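PDB 5O9X: phosphoacetylglucosamine mutase from Aspergillus lentulus, which interconverts the 6-phosphate and 1-phosphate of N-acetylglucosamine, probably through a bisphosphorylated sugar intermediate, on the way to UDP-N-acetylglucosamine. Local coordinates for residues F161-K174 / Y183-L195. The protein carries 1 engineered substitution. Residues are numbered along the deposited sequence; the frame is centred on the assembly and turned at random.
Sequences FMTTPQLHYVVRCK and YGEPTEQGYYEKL. Unlike the reference sequence in segment 161-174: Phe161 (reference Tyr).
Tyr169 of helix 164-176 reaches Glu185 in the turn before helix 188-202; with CG anti to the backbone N (chi1 163°), its ring points across to Gly184 and Glu185. Its CB and CG meet Tyr191 CD1, CG at 3.7 Å, the edge of the Tyr191 ring being turned to the face of Tyr169 with planes 81° apart. Farther out, CD1 lies 3.6 Å from Tyr183 CE2, CE1 abuts Lys194 CD, and CE2 touches Tyr191 CB. At the tip, OH donates a 2.7 Å hydrogen bond to Glu185 O, tilted from the carbonyl plane. Tyr191 CA lies over one face of the ring and Cys173 SG over the opposite face, both offset toward the rim. One turn on, the extended Arg172 chain sets CD over the centre of the Tyr183 ring and lays its guanidinium flat on it, planes 4° apart. Toward the helix start, Gln166 CG sits 3.6 Å from the centroid of the Tyr191 ring, whose OH hydrogen-bonds Asp427 OD2, while Gln166 NE2 donates in its amide plane to Tyr192 OH (3.1 Å); OE1 closes the capping box by accepting from Thr163 N. The helices cross nearly perpendicularly, joining the family regions of the first and second domains: Val170 and Leu167 pack on strand 127-132, Tyr192 on helix 221-231.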
loop_
_atom_site.group_PDB
_atom_site.type_symbol
_atom_site.label_atom_id
_atom_site.label_comp_id
_atom_site.label_asym_id
_atom_site.label_seq_id
_atom_site.Cartn_x
_atom_site.Cartn_y
_atom_site.Cartn_z
ATOM N N PHE A 161 -4.588 12.094 13.720
ATOM C CA PHE A 161 -4.844 10.753 13.244
ATOM C C PHE A 161 -5.395 10.796 11.813
ATOM O O PHE A 161 -6.471 11.427 11.548
ATOM C CB PHE A 161 -5.898 10.067 14.160
ATOM C CG PHE A 161 -5.388 9.843 15.560
ATOM C CD1 PHE A 161 -4.601 8.725 15.870
ATOM C CD2 PHE A 161 -5.644 10.786 16.552
ATOM C CE1 PHE A 161 -4.104 8.519 17.203
ATOM C CE2 PHE A 161 -5.135 10.602 17.866
ATOM C CZ PHE A 161 -4.418 9.453 18.207
ATOM N N MET A 162 -4.740 10.068 10.919
ATOM C CA MET A 162 -5.225 9.935 9.545
ATOM C C MET A 162 -4.802 8.571 9.028
ATOM O O MET A 162 -3.877 7.935 9.560
ATOM C CB MET A 162 -4.586 11.038 8.638
ATOM C CG MET A 162 -5.023 12.482 9.004
ATOM S SD MET A 162 -5.042 13.635 7.597
ATOM C CE MET A 162 -3.440 13.411 7.093
ATOM N N THR A 163 -5.452 8.132 7.949
ATOM C CA THR A 163 -5.059 6.868 7.279
ATOM C C THR A 163 -3.831 7.262 6.471
ATOM O O THR A 163 -3.581 8.476 6.258
ATOM C CB THR A 163 -6.187 6.386 6.289
ATOM O OG1 THR A 163 -6.327 7.288 5.215
ATOM C CG2 THR A 163 -7.561 6.254 6.986
ATOM N N THR A 164 -3.006 6.276 6.115
ATOM C CA THR A 164 -1.867 6.547 5.248
ATOM C C THR A 164 -2.260 7.292 3.973
ATOM O O THR A 164 -1.616 8.265 3.628
ATOM C CB THR A 164 -1.097 5.238 5.038
ATOM O OG1 THR A 164 -0.493 4.893 6.304
ATOM C CG2 THR A 164 0.047 5.387 3.981
ATOM N N PRO A 165 -3.265 6.805 3.234
ATOM C CA PRO A 165 -3.589 7.505 1.988
ATOM C C PRO A 165 -4.099 8.938 2.223
ATOM O O PRO A 165 -3.844 9.797 1.381
ATOM C CB PRO A 165 -4.766 6.675 1.412
ATOM C CG PRO A 165 -4.622 5.327 2.008
ATOM C CD PRO A 165 -3.946 5.491 3.346
ATOM N N GLN A 166 -4.790 9.200 3.351
ATOM C CA GLN A 166 -5.135 10.642 3.692
ATOM C C GLN A 166 -3.902 11.524 3.762
ATOM O O GLN A 166 -3.922 12.656 3.207
ATOM C CB GLN A 166 -5.931 10.776 4.969
ATOM C CG GLN A 166 -7.369 10.357 4.737
ATOM C CD GLN A 166 -8.166 10.397 6.044
ATOM O OE1 GLN A 166 -7.618 10.187 7.178
ATOM N NE2 GLN A 166 -9.459 10.681 5.908
ATOM N N LEU A 167 -2.855 11.044 4.446
ATOM C CA LEU A 167 -1.615 11.818 4.524
ATOM C C LEU A 167 -0.999 12.040 3.091
ATOM O O LEU A 167 -0.632 13.163 2.742
ATOM C CB LEU A 167 -0.632 11.187 5.595
ATOM C CG LEU A 167 0.548 12.138 5.531
ATOM C CD1 LEU A 167 0.482 13.469 6.281
ATOM C CD2 LEU A 167 1.882 11.466 5.491
ATOM N N HIS A 168 -0.844 10.969 2.265
ATOM C CA HIS A 168 -0.366 11.166 0.869
ATOM C C HIS A 168 -1.214 12.193 0.066
ATOM O O HIS A 168 -0.685 13.041 -0.724
ATOM C CB HIS A 168 -0.482 9.823 0.144
ATOM C CG HIS A 168 0.642 8.891 0.422
ATOM N ND1 HIS A 168 0.783 8.227 1.618
ATOM C CD2 HIS A 168 1.698 8.516 -0.354
ATOM C CE1 HIS A 168 1.834 7.422 1.540
ATOM N NE2 HIS A 168 2.429 7.614 0.372
ATOM N N TYR A 169 -2.528 12.105 0.230
ATOM C CA TYR A 169 -3.487 13.068 -0.372
ATOM C C TYR A 169 -3.188 14.510 0.064
ATOM O O TYR A 169 -3.127 15.402 -0.791
ATOM C CB TYR A 169 -4.979 12.672 -0.042
ATOM C CG TYR A 169 -5.942 13.773 -0.264
ATOM C CD1 TYR A 169 -6.611 13.906 -1.552
ATOM C CD2 TYR A 169 -6.199 14.727 0.721
ATOM C CE1 TYR A 169 -7.525 14.937 -1.769
ATOM C CE2 TYR A 169 -7.091 15.774 0.477
ATOM C CZ TYR A 169 -7.735 15.882 -0.759
ATOM O OH TYR A 169 -8.635 16.950 -0.992
ATOM N N VAL A 170 -2.964 14.731 1.367
ATOM C CA VAL A 170 -2.681 16.072 1.936
ATOM C C VAL A 170 -1.379 16.650 1.338
ATOM O O VAL A 170 -1.350 17.828 0.975
ATOM C CB VAL A 170 -2.581 16.067 3.482
ATOM C CG1 VAL A 170 -2.069 17.406 4.032
ATOM C CG2 VAL A 170 -3.953 15.798 4.080
ATOM N N VAL A 171 -0.324 15.840 1.290
ATOM C CA VAL A 171 0.972 16.230 0.688
ATOM C C VAL A 171 0.774 16.729 -0.782
ATOM O O VAL A 171 1.179 17.851 -1.090
ATOM C CB VAL A 171 2.014 15.088 0.717
ATOM C CG1 VAL A 171 3.304 15.571 -0.025
ATOM C CG2 VAL A 171 2.343 14.737 2.220
ATOM N N ARG A 172 0.191 15.885 -1.634
ATOM C CA ARG A 172 -0.146 16.245 -3.031
ATOM C C ARG A 172 -0.993 17.537 -3.082
ATOM O O ARG A 172 -0.626 18.499 -3.798
ATOM C CB ARG A 172 -0.776 15.102 -3.784
ATOM C CG ARG A 172 -0.892 15.410 -5.248
ATOM C CD ARG A 172 -1.421 14.215 -5.958
ATOM N NE ARG A 172 -1.455 14.379 -7.412
ATOM C CZ ARG A 172 -1.576 13.344 -8.249
ATOM N NH1 ARG A 172 -1.678 12.111 -7.769
ATOM N NH2 ARG A 172 -1.585 13.520 -9.562
ATOM N N CYS A 173 -2.053 17.617 -2.293
ATOM C CA CYS A 173 -2.851 18.855 -2.269
ATOM C C CYS A 173 -2.043 20.099 -1.944
ATOM O O CYS A 173 -2.164 21.119 -2.663
ATOM C CB CYS A 173 -4.044 18.795 -1.285
ATOM S SG CYS A 173 -5.282 17.650 -1.911
ATOM N N LYS A 174 -1.246 20.065 -0.874
ATOM C CA LYS A 174 -0.556 21.297 -0.477
ATOM C C LYS A 174 0.503 21.700 -1.574
ATOM O O LYS A 174 0.854 22.880 -1.735
ATOM C CB LYS A 174 0.133 21.139 0.875
ATOM C CG LYS A 174 -0.766 20.856 2.055
ATOM C CD LYS A 174 0.041 20.866 3.322
ATOM C CE LYS A 174 0.312 22.301 3.767
ATOM N NZ LYS A 174 -0.909 23.067 4.099
ATOM N N TYR A 183 -5.014 19.279 -6.722
ATOM C CA TYR A 183 -5.567 17.948 -6.452
ATOM C C TYR A 183 -6.808 17.982 -5.526
ATOM O O TYR A 183 -7.582 17.024 -5.487
ATOM C CB TYR A 183 -4.457 17.100 -5.836
ATOM C CG TYR A 183 -4.693 15.619 -5.870
ATOM C CD1 TYR A 183 -4.841 14.944 -7.089
ATOM C CD2 TYR A 183 -4.743 14.863 -4.672
ATOM C CE1 TYR A 183 -5.093 13.571 -7.140
ATOM C CE2 TYR A 183 -4.948 13.486 -4.724
ATOM C CZ TYR A 183 -5.126 12.843 -5.945
ATOM O OH TYR A 183 -5.348 11.471 -6.000
ATOM N N GLY A 184 -6.947 19.052 -4.740
ATOM C CA GLY A 184 -8.035 19.172 -3.768
ATOM C C GLY A 184 -7.657 20.140 -2.670
ATOM O O GLY A 184 -6.501 20.659 -2.664
ATOM N N GLU A 185 -8.592 20.355 -1.734
ATOM C CA GLU A 185 -8.318 21.063 -0.487
ATOM C C GLU A 185 -7.515 20.143 0.455
ATOM O O GLU A 185 -7.895 18.985 0.631
ATOM C CB GLU A 185 -9.639 21.427 0.239
ATOM C CG GLU A 185 -10.551 22.511 -0.374
ATOM C CD GLU A 185 -9.809 23.772 -0.841
ATOM O OE1 GLU A 185 -9.123 24.414 -0.001
ATOM O OE2 GLU A 185 -9.909 24.077 -2.071
ATOM N N PRO A 186 -6.453 20.665 1.108
ATOM C CA PRO A 186 -5.479 19.813 1.857
ATOM C C PRO A 186 -5.905 19.525 3.277
ATOM O O PRO A 186 -5.161 19.739 4.228
ATOM C CB PRO A 186 -4.216 20.655 1.818
ATOM C CG PRO A 186 -4.736 22.092 1.846
ATOM C CD PRO A 186 -6.078 22.101 1.165
ATOM N N THR A 187 -7.133 19.030 3.436
ATOM C CA THR A 187 -7.691 18.739 4.729
ATOM C C THR A 187 -8.442 17.430 4.619
ATOM O O THR A 187 -8.804 16.931 3.510
ATOM C CB THR A 187 -8.733 19.789 5.161
ATOM O OG1 THR A 187 -9.793 19.698 4.202
ATOM C CG2 THR A 187 -8.134 21.266 5.154
ATOM N N GLU A 188 -8.720 16.890 5.781
ATOM C CA GLU A 188 -9.486 15.667 5.868
ATOM C C GLU A 188 -10.868 15.841 5.260
ATOM O O GLU A 188 -11.337 14.950 4.546
ATOM C CB GLU A 188 -9.552 15.291 7.356
ATOM C CG GLU A 188 -9.743 13.849 7.562
ATOM C CD GLU A 188 -9.711 13.456 9.024
ATOM O OE1 GLU A 188 -8.757 13.881 9.729
ATOM O OE2 GLU A 188 -10.684 12.778 9.418
ATOM N N GLN A 189 -11.547 16.986 5.547
ATOM C CA GLN A 189 -12.840 17.270 4.828
ATOM C C GLN A 189 -12.663 17.270 3.304
ATOM O O GLN A 189 -13.534 16.796 2.594
ATOM C CB GLN A 189 -13.351 18.662 5.232
ATOM C CG GLN A 189 -14.732 19.014 4.674
ATOM C CD GLN A 189 -15.304 20.322 5.286
ATOM O OE1 GLN A 189 -15.055 20.642 6.421
ATOM N NE2 GLN A 189 -16.077 21.048 4.514
ATOM N N GLY A 190 -11.562 17.875 2.780
ATOM C CA GLY A 190 -11.362 17.958 1.357
ATOM C C GLY A 190 -11.212 16.547 0.746
ATOM O O GLY A 190 -11.750 16.234 -0.334
ATOM N N TYR A 191 -10.502 15.698 1.462
ATOM C CA TYR A 191 -10.374 14.243 1.048
ATOM C C TYR A 191 -11.752 13.565 0.905
ATOM O O TYR A 191 -12.041 12.975 -0.147
ATOM C CB TYR A 191 -9.500 13.521 2.076
ATOM C CG TYR A 191 -9.435 12.013 1.932
ATOM C CD1 TYR A 191 -8.476 11.453 1.107
ATOM C CD2 TYR A 191 -10.359 11.159 2.613
ATOM C CE1 TYR A 191 -8.389 10.068 0.963
ATOM C CE2 TYR A 191 -10.322 9.761 2.419
ATOM C CZ TYR A 191 -9.346 9.238 1.614
ATOM O OH TYR A 191 -9.246 7.888 1.414
ATOM N N TYR A 192 -12.643 13.730 1.905
ATOM C CA TYR A 192 -13.979 13.080 1.831
ATOM C C TYR A 192 -14.814 13.651 0.682
ATOM O O TYR A 192 -15.506 12.882 -0.042
ATOM C CB TYR A 192 -14.795 13.242 3.118
ATOM C CG TYR A 192 -14.094 12.647 4.337
ATOM C CD1 TYR A 192 -13.529 11.351 4.275
ATOM C CD2 TYR A 192 -13.955 13.392 5.517
ATOM C CE1 TYR A 192 -12.806 10.802 5.414
ATOM C CE2 TYR A 192 -13.260 12.887 6.639
ATOM C CZ TYR A 192 -12.698 11.615 6.576
ATOM O OH TYR A 192 -12.031 11.129 7.663
ATOM N N GLU A 193 -14.722 14.980 0.513
ATOM C CA GLU A 193 -15.476 15.694 -0.542
ATOM C C GLU A 193 -15.062 15.196 -1.937
ATOM O O GLU A 193 -15.913 14.965 -2.839
ATOM C CB GLU A 193 -15.196 17.204 -0.398
ATOM C CG GLU A 193 -15.961 17.738 0.784
ATOM C CD GLU A 193 -15.716 19.224 1.052
ATOM O OE1 GLU A 193 -14.713 19.773 0.537
ATOM O OE2 GLU A 193 -16.558 19.827 1.769
ATOM N N LYS A 194 -13.757 15.042 -2.130
ATOM C CA LYS A 194 -13.248 14.576 -3.440
ATOM C C LYS A 194 -13.679 13.155 -3.743
ATOM O O LYS A 194 -14.164 12.867 -4.867
ATOM C CB LYS A 194 -11.726 14.659 -3.492
ATOM C CG LYS A 194 -11.138 14.450 -4.908
ATOM C CD LYS A 194 -9.613 14.304 -4.744
ATOM C CE LYS A 194 -8.895 14.000 -6.066
ATOM N NZ LYS A 194 -9.016 15.159 -6.964
ATOM N N LEU A 195 -13.475 12.251 -2.776
ATOM C CA LEU A 195 -13.934 10.860 -2.956
ATOM C C LEU A 195 -15.433 10.819 -3.206
ATOM O O LEU A 195 -15.920 10.168 -4.205
ATOM C CB LEU A 195 -13.536 9.979 -1.764
ATOM C CG LEU A 195 -12.188 9.270 -1.856
ATOM C CD1 LEU A 195 -11.104 10.298 -1.697
ATOM C CD2 LEU A 195 -12.148 8.299 -0.649
HETATM O O HOH W 1 -8.369 6.627 3.684
HETATM O O HOH W 2 -4.574 21.114 -4.320
HETATM O O HOH W 3 -2.981 21.476 5.335
#